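Local coordinates for 3-deoxy-manno-octulosonate cytidylyltransferase (Escherichia coli, PDB 1GQ9), which catalyses the transfer of a cytidylyl group from CTP to the eight-carbon sugar acid KDO, releasing diphosphate and giving CMP-KDO, at residues 3-8 / 91-96; 78-83 / 181-186. All blocks are in the same frame, centred on the assembly; numbering follows the deposited sequence.

In the fold
Both contacts are largely buried, but contact 1 lies deeper, its centre about 9 Å from the centre of the chain against about 15 Å for contact 2. Contact 1 joins two strands of the central sheet, mainly by backbone hydrogen bonds; contact 2 joins helix 76-84 to the end of helix 180-184 mainly by side-chain packing, with no hydrogen bond across. They meet on one face of the sheet, where L80 of contact 2 packs on V6 and N94 of contact 1, and L183 on Y92. At the C-terminal end of strand 3-9, P8 packs on R79, and both residues reach CTP: P8 through its backbone carbonyl, R79 through its guanidinium.

Contact 1: 3-8 / 91-96. With CTP (cytidine-5'-triphosphate), chain D.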
loop_
_atom_site.group_PDB
_atom_site.type_symbol
_atom_site.label_atom_id
_atom_site.label_comp_id
_atom_site.label_asym_id
_atom_site.label_seq_id
_atom_site.Cartn_x
_atom_site.Cartn_y
_atom_site.Cartn_z
ATOM N N ALA A 3 15.004 -2.809 -25.923
ATOM C CA ALA A 3 13.865 -2.109 -25.352
ATOM C C ALA A 3 13.160 -1.319 -26.439
ATOM O O ALA A 3 13.808 -0.699 -27.283
ATOM C CB ALA A 3 14.338 -1.164 -24.241
ATOM N N VAL A 4 11.833 -1.348 -26.425
ATOM C CA VAL A 4 11.060 -0.609 -27.409
ATOM C C VAL A 4 10.009 0.241 -26.707
ATOM O O VAL A 4 9.622 -0.042 -25.573
ATOM C CB VAL A 4 10.360 -1.561 -28.412
ATOM C CG1 VAL A 4 11.360 -2.556 -28.956
ATOM C CG2 VAL A 4 9.206 -2.279 -27.741
ATOM N N ILE A 5 9.559 1.289 -27.387
ATOM C CA ILE A 5 8.544 2.174 -26.836
ATOM C C ILE A 5 7.249 1.963 -27.598
ATOM O O ILE A 5 7.250 1.836 -28.821
ATOM C CB ILE A 5 8.960 3.666 -26.946
ATOM C CG1 ILE A 5 10.155 3.950 -26.031
ATOM C CG2 ILE A 5 7.807 4.556 -26.554
ATOM C CD1 ILE A 5 10.639 5.395 -26.064
ATOM N N VAL A 6 6.142 1.907 -26.871
ATOM C CA VAL A 6 4.845 1.720 -27.498
ATOM C C VAL A 6 3.933 2.860 -27.083
ATOM O O VAL A 6 3.907 3.248 -25.917
ATOM C CB VAL A 6 4.219 0.385 -27.096
ATOM C CG1 VAL A 6 2.903 0.204 -27.818
ATOM C CG2 VAL A 6 5.171 -0.753 -27.436
ATOM N N ILE A 7 3.187 3.398 -28.039
ATOM C CA ILE A 7 2.296 4.515 -27.774
ATOM C C ILE A 7 0.855 4.235 -28.184
ATOM O O ILE A 7 0.501 4.366 -29.357
ATOM C CB ILE A 7 2.775 5.758 -28.518
ATOM C CG1 ILE A 7 4.199 6.092 -28.079
ATOM C CG2 ILE A 7 1.837 6.917 -28.246
ATOM C CD1 ILE A 7 4.851 7.184 -28.900
ATOM N N PRO A 8 0.001 3.861 -27.218
ATOM C CA PRO A 8 -1.409 3.560 -27.469
ATOM C C PRO A 8 -2.118 4.809 -27.959
ATOM O O PRO A 8 -2.083 5.830 -27.293
ATOM C CB PRO A 8 -1.921 3.133 -26.094
ATOM C CG PRO A 8 -0.696 2.628 -25.400
ATOM C CD PRO A 8 0.313 3.670 -25.795
ATOM N N ILE A 91 12.356 -5.217 -22.888
ATOM C CA ILE A 91 11.721 -4.160 -22.113
ATOM C C ILE A 91 10.753 -3.343 -22.959
ATOM O O ILE A 91 11.113 -2.853 -24.025
ATOM C CB ILE A 91 12.800 -3.201 -21.527
ATOM C CG1 ILE A 91 13.732 -3.976 -20.596
ATOM C CG2 ILE A 91 12.143 -2.042 -20.807
ATOM C CD1 ILE A 91 14.812 -3.137 -19.969
ATOM N N TYR A 92 9.527 -3.193 -22.482
ATOM C CA TYR A 92 8.543 -2.419 -23.209
ATOM C C TYR A 92 8.205 -1.181 -22.412
ATOM O O TYR A 92 7.946 -1.261 -21.216
ATOM C CB TYR A 92 7.265 -3.230 -23.437
ATOM C CG TYR A 92 7.456 -4.453 -24.306
ATOM C CD1 TYR A 92 7.939 -5.648 -23.770
ATOM C CD2 TYR A 92 7.211 -4.398 -25.676
ATOM C CE1 TYR A 92 8.178 -6.751 -24.577
ATOM C CE2 TYR A 92 7.449 -5.495 -26.491
ATOM C CZ TYR A 92 7.934 -6.666 -25.936
ATOM O OH TYR A 92 8.202 -7.738 -26.751
ATOM N N ILE A 93 8.225 -0.029 -23.071
ATOM C CA ILE A 93 7.868 1.214 -22.408
ATOM C C ILE A 93 6.564 1.714 -23.016
ATOM O O ILE A 93 6.433 1.855 -24.240
ATOM C CB ILE A 93 8.951 2.296 -22.568
ATOM C CG1 ILE A 93 10.252 1.828 -21.909
ATOM C CG2 ILE A 93 8.472 3.606 -21.935
ATOM C CD1 ILE A 93 11.366 2.839 -21.996
ATOM N N ASN A 94 5.597 1.970 -22.143
ATOM C CA ASN A 94 4.287 2.432 -22.555
ATOM C C ASN A 94 4.097 3.923 -22.272
ATOM O O ASN A 94 3.959 4.344 -21.130
ATOM C CB ASN A 94 3.233 1.571 -21.852
ATOM C CG ASN A 94 1.962 2.318 -21.554
ATOM O OD1 ASN A 94 1.852 2.984 -20.523
ATOM N ND2 ASN A 94 0.989 2.215 -22.454
ATOM N N LEU A 95 4.126 4.713 -23.338
ATOM C CA LEU A 95 3.962 6.158 -23.264
ATOM C C LEU A 95 2.564 6.487 -23.745
ATOM O O LEU A 95 2.194 6.125 -24.857
ATOM C CB LEU A 95 4.979 6.848 -24.177
ATOM C CG LEU A 95 6.429 6.920 -23.706
ATOM C CD1 LEU A 95 7.334 7.351 -24.835
ATOM C CD2 LEU A 95 6.516 7.905 -22.554
ATOM N N GLN A 96 1.782 7.177 -22.925
ATOM C CA GLN A 96 0.430 7.513 -23.332
ATOM C C GLN A 96 0.440 8.468 -24.514
ATOM O O GLN A 96 1.417 9.180 -24.743
ATOM C CB GLN A 96 -0.346 8.089 -22.151
ATOM C CG GLN A 96 -0.450 7.097 -21.010
ATOM C CD GLN A 96 -0.670 5.662 -21.502
ATOM O OE1 GLN A 96 -1.706 5.332 -22.085
ATOM N NE2 GLN A 96 0.316 4.809 -21.272
HETATM N N1 CTP D . -5.857 3.804 -24.830
HETATM C C2 CTP D . -5.830 2.883 -25.863
HETATM N N3 CTP D . -6.794 1.793 -25.880
HETATM C C4 CTP D . -7.687 1.635 -24.955
HETATM C C5 CTP D . -7.698 2.638 -23.847
HETATM C C6 CTP D . -6.800 3.657 -23.829
HETATM O O2 CTP D . -5.041 2.918 -26.793
HETATM N N4 CTP D . -8.541 0.652 -24.983
HETATM C "C1'" CTP D . -4.887 4.923 -24.789
HETATM C "C2'" CTP D . -5.442 6.286 -25.249
HETATM O "O2'" CTP D . -5.688 6.345 -26.658
HETATM C "C3'" CTP D . -4.382 7.270 -24.739
HETATM C "C4'" CTP D . -4.016 6.669 -23.374
HETATM O "O4'" CTP D . -4.347 5.260 -23.469
HETATM O "O3'" CTP D . -3.197 7.265 -25.547
HETATM C "C5'" CTP D . -4.738 7.407 -22.206
HETATM O "O5'" CTP D . -5.970 6.751 -21.862
HETATM P PA CTP D . -7.223 7.572 -21.295
HETATM O O1A CTP D . -8.141 6.668 -20.540
HETATM O O2A CTP D . -6.693 8.598 -20.346
HETATM O O3A CTP D . -7.965 8.293 -22.544
HETATM P PB CTP D . -9.293 7.552 -23.118
HETATM O O1B CTP D . -9.027 6.086 -23.231
HETATM O O2B CTP D . -9.556 8.057 -24.501
HETATM O O3B CTP D . -10.554 7.781 -22.105
HETATM P PG CTP D . -10.758 9.268 -21.485
HETATM O O1G CTP D . -12.003 9.332 -20.664
HETATM O O2G CTP D . -10.842 10.277 -22.582
HETATM O O3G CTP D . -9.513 9.617 -20.536
#
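A3 to V6 and I91 to N94 pair as neighbouring parallel strands in the middle of the main sheet, their axes 29° apart. Four backbone hydrogen bonds alternate along the pair: V4 N to I91 O, I93 N to V4 O, V6 N to I93 O, and L95 N to V6 O at 3.0 Å, the last carrying the pairing into the loop. Helix 76-84 packs on V6, Y92 and N94, and V4 on that face touches A89. V4 and Y92 run alongside each other, V4 CG2 coming obliquely to the ring, 3.6 Å from Y92 CD2. The opposite face, with A3, I5, I91 and I93, lies against helices 29-38 and 104-116. I5 turns CG1 anti to its carbonyl carbon (chi1 -68°), bringing that atom to 4.0 Å from I93 CB, while its other branch, CG2, reaches L95 CD1; I5 also touches A37 of helix 29-38. A glycine here would probably open a gap beside I93 and A37 and take away one wall from the L95 side chain, which could then shift. Past the paired residues, P8 O accepts a hydrogen bond from CTP O3' at 2.5 Å, and Q96 brings OE1 beside the ribose. Nucleotide held where central parallel strands run out at their C-terminal ends is characteristic of Rossmann-like α/β sheets, here in a cytidylyltransferase of the GT-A clan.

Contact 2: 78-83 / 181-186; sequences DRLVEV and DVLQNY. With CTP (cytidine-5'-triphosphate), chain D.
V81 and L183 bring the two backbones together, their CA atoms 5.7 Å apart, where helix 76-84 passes the last turn of helix 180-184 and the chain leaves helical geometry at N185. L183 points at helix 76-84 and L80 meets it at about a right angle. The CD1 methyl of L183 lies 3.9 Å from L80 CG, and CD2 meets L80 CD2, so both ends of the leucine fork are used. L80 takes CG anti to its backbone N (chi1 172°), which brings CG and CD2 to L183, while CD1 turns to V6 of strand 3-9; Y178 of strand 169-179 touches both leucines. V81 divides its two methyls: CG1 sits near the backbone oxygen of L183, while CG2 approaches the Y186 ring obliquely, 3.9 Å from CD2. Helix 76-84 is the connection of a beta-alpha-beta crossover between the parallel strands 65-68 and 91-94, and this contact ties its flank to the short helix that follows the antiparallel strand 169-179. Further along the same flank, D78 sends OD1 to the edge of the Y186 ring, in its plane and 3.9 Å from CE2, with the carboxylate turned 63° from the ring. The other oxygen, OD2, is hydrogen-bonded to S75 OG, which would limit rotation of the group. Y186 also lies against R204 and L205, and its OH makes a weak hydrogen bond to E201. R79 leaves the helix toward the nucleotide and not toward 181-186. Its chain bends at chi3 (-96°), and the N3 and O2 edge of the cytosine, its ring steeply tilted to the guanidinium, stands over one face of that group; NH1 is 2.7 Å from CTP N3. D51 offers NH2 a long, weak ion pair.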
loop_
_atom_site.group_PDB
_atom_site.type_symbol
_atom_site.label_atom_id
_atom_site.label_comp_id
_atom_site.label_asym_id
_atom_site.label_seq_id
_atom_site.Cartn_x
_atom_site.Cartn_y
_atom_site.Cartn_z
ATOM N N ASP A 78 -3.679 -3.614 -21.958
ATOM C CA ASP A 78 -4.100 -4.710 -22.805
ATOM C C ASP A 78 -3.520 -4.509 -24.207
ATOM O O ASP A 78 -2.733 -5.327 -24.687
ATOM C CB ASP A 78 -5.632 -4.783 -22.858
ATOM C CG ASP A 78 -6.255 -5.160 -21.510
ATOM O OD1 ASP A 78 -5.846 -6.196 -20.937
ATOM O OD2 ASP A 78 -7.156 -4.431 -21.026
ATOM N N ARG A 79 -3.895 -3.408 -24.850
ATOM C CA ARG A 79 -3.436 -3.107 -26.197
ATOM C C ARG A 79 -1.930 -3.310 -26.324
ATOM O O ARG A 79 -1.431 -3.709 -27.379
ATOM C CB ARG A 79 -3.824 -1.677 -26.552
ATOM C CG ARG A 79 -3.490 -1.242 -27.960
ATOM C CD ARG A 79 -3.905 0.217 -28.171
ATOM N NE ARG A 79 -5.223 0.373 -28.804
ATOM C CZ ARG A 79 -6.388 -0.024 -28.293
ATOM N NH1 ARG A 79 -6.441 -0.622 -27.112
ATOM N NH2 ARG A 79 -7.511 0.182 -28.968
ATOM N N LEU A 80 -1.207 -3.046 -25.237
ATOM C CA LEU A 80 0.245 -3.215 -25.213
ATOM C C LEU A 80 0.593 -4.697 -25.318
ATOM O O LEU A 80 1.524 -5.068 -26.033
ATOM C CB LEU A 80 0.824 -2.641 -23.919
ATOM C CG LEU A 80 2.300 -2.885 -23.619
ATOM C CD1 LEU A 80 3.167 -2.222 -24.658
ATOM C CD2 LEU A 80 2.619 -2.321 -22.249
ATOM N N VAL A 81 -0.161 -5.535 -24.605
ATOM C CA VAL A 81 0.044 -6.983 -24.615
ATOM C C VAL A 81 0.006 -7.512 -26.047
ATOM O O VAL A 81 0.853 -8.312 -26.449
ATOM C CB VAL A 81 -1.058 -7.724 -23.795
ATOM C CG1 VAL A 81 -0.882 -9.222 -23.927
ATOM C CG2 VAL A 81 -1.001 -7.321 -22.315
ATOM N N GLU A 82 -0.988 -7.053 -26.806
ATOM C CA GLU A 82 -1.182 -7.449 -28.198
ATOM C C GLU A 82 0.030 -7.087 -29.056
ATOM O O GLU A 82 0.369 -7.813 -29.982
ATOM C CB GLU A 82 -2.431 -6.757 -28.744
ATOM C CG GLU A 82 -2.926 -7.267 -30.077
ATOM C CD GLU A 82 -3.914 -6.310 -30.726
ATOM O OE1 GLU A 82 -4.761 -5.743 -30.004
ATOM O OE2 GLU A 82 -3.846 -6.126 -31.961
ATOM N N VAL A 83 0.677 -5.966 -28.737
ATOM C CA VAL A 83 1.857 -5.509 -29.473
ATOM C C VAL A 83 3.121 -6.242 -29.011
ATOM O O VAL A 83 4.079 -6.392 -29.778
ATOM C CB VAL A 83 2.085 -3.983 -29.297
ATOM C CG1 VAL A 83 3.187 -3.515 -30.241
ATOM C CG2 VAL A 83 0.792 -3.224 -29.552
ATOM N N ASP A 181 8.274 -10.730 -19.976
ATOM C CA ASP A 181 7.615 -11.804 -19.253
ATOM C C ASP A 181 6.368 -11.335 -18.489
ATOM O O ASP A 181 5.355 -12.039 -18.456
ATOM C CB ASP A 181 8.602 -12.440 -18.288
ATOM C CG ASP A 181 9.027 -11.492 -17.199
ATOM O OD1 ASP A 181 9.434 -10.358 -17.529
ATOM O OD2 ASP A 181 8.960 -11.879 -16.015
ATOM N N VAL A 182 6.439 -10.160 -17.867
ATOM C CA VAL A 182 5.290 -9.634 -17.132
ATOM C C VAL A 182 4.081 -9.529 -18.049
ATOM O O VAL A 182 2.990 -9.956 -17.692
ATOM C CB VAL A 182 5.587 -8.245 -16.526
ATOM C CG1 VAL A 182 4.293 -7.572 -16.079
ATOM C CG2 VAL A 182 6.536 -8.397 -15.349
ATOM N N LEU A 183 4.282 -8.970 -19.236
ATOM C CA LEU A 183 3.201 -8.829 -20.195
ATOM C C LEU A 183 2.675 -10.192 -20.657
ATOM O O LEU A 183 1.488 -10.342 -20.943
ATOM C CB LEU A 183 3.672 -8.028 -21.413
ATOM C CG LEU A 183 4.119 -6.582 -21.180
ATOM C CD1 LEU A 183 4.457 -5.936 -22.511
ATOM C CD2 LEU A 183 3.015 -5.805 -20.477
ATOM N N GLN A 184 3.555 -11.188 -20.721
ATOM C CA GLN A 184 3.155 -12.522 -21.173
ATOM C C GLN A 184 2.223 -13.271 -20.222
ATOM O O GLN A 184 1.329 -14.002 -20.657
ATOM C CB GLN A 184 4.392 -13.375 -21.451
ATOM C CG GLN A 184 5.248 -12.853 -22.583
ATOM C CD GLN A 184 6.448 -13.737 -22.836
ATOM O OE1 GLN A 184 7.080 -14.215 -21.896
ATOM N NE2 GLN A 184 6.777 -13.956 -24.106
ATOM N N ASN A 185 2.445 -13.110 -18.923
ATOM C CA ASN A 185 1.606 -13.777 -17.931
ATOM C C ASN A 185 0.703 -12.736 -17.315
ATOM O O ASN A 185 0.497 -12.719 -16.105
ATOM C CB ASN A 185 2.467 -14.424 -16.847
ATOM C CG ASN A 185 3.456 -15.417 -17.417
ATOM O OD1 ASN A 185 3.109 -16.225 -18.285
ATOM N ND2 ASN A 185 4.692 -15.368 -16.935
ATOM N N TYR A 186 0.168 -11.868 -18.167
ATOM C CA TYR A 186 -0.694 -10.788 -17.720
ATOM C C TYR A 186 -2.176 -11.019 -17.987
ATOM O O TYR A 186 -3.001 -10.750 -17.114
ATOM C CB TYR A 186 -0.267 -9.475 -18.377
ATOM C CG TYR A 186 -1.124 -8.299 -17.963
ATOM C CD1 TYR A 186 -0.827 -7.557 -16.809
ATOM C CD2 TYR A 186 -2.274 -7.964 -18.689
ATOM C CE1 TYR A 186 -1.659 -6.522 -16.390
ATOM C CE2 TYR A 186 -3.110 -6.932 -18.279
ATOM C CZ TYR A 186 -2.801 -6.216 -17.128
ATOM O OH TYR A 186 -3.650 -5.209 -16.716
HETATM N N1 CTP D . -5.857 3.804 -24.830
HETATM C C2 CTP D . -5.830 2.883 -25.863
HETATM N N3 CTP D . -6.794 1.793 -25.880
HETATM C C4 CTP D . -7.687 1.635 -24.955
HETATM C C5 CTP D . -7.698 2.638 -23.847
HETATM C C6 CTP D . -6.800 3.657 -23.829
HETATM O O2 CTP D . -5.041 2.918 -26.793
HETATM N N4 CTP D . -8.541 0.652 -24.983
HETATM C "C1'" CTP D . -4.887 4.923 -24.789
HETATM C "C2'" CTP D . -5.442 6.286 -25.249
HETATM O "O2'" CTP D . -5.688 6.345 -26.658
HETATM C "C3'" CTP D . -4.382 7.270 -24.739
HETATM C "C4'" CTP D . -4.016 6.669 -23.374
HETATM O "O4'" CTP D . -4.347 5.260 -23.469
HETATM O "O3'" CTP D . -3.197 7.265 -25.547
HETATM C "C5'" CTP D . -4.738 7.407 -22.206
HETATM O "O5'" CTP D . -5.970 6.751 -21.862
HETATM P PA CTP D . -7.223 7.572 -21.295
HETATM O O1A CTP D . -8.141 6.668 -20.540
HETATM O O2A CTP D . -6.693 8.598 -20.346
HETATM O O3A CTP D . -7.965 8.293 -22.544
HETATM P PB CTP D . -9.293 7.552 -23.118
HETATM O O1B CTP D . -9.027 6.086 -23.231
HETATM O O2B CTP D . -9.556 8.057 -24.501
HETATM O O3B CTP D . -10.554 7.781 -22.105
HETATM P PG CTP D . -10.758 9.268 -21.485
HETATM O O1G CTP D . -12.003 9.332 -20.664
HETATM O O2G CTP D . -10.842 10.277 -22.582
HETATM O O3G CTP D . -9.513 9.617 -20.536
#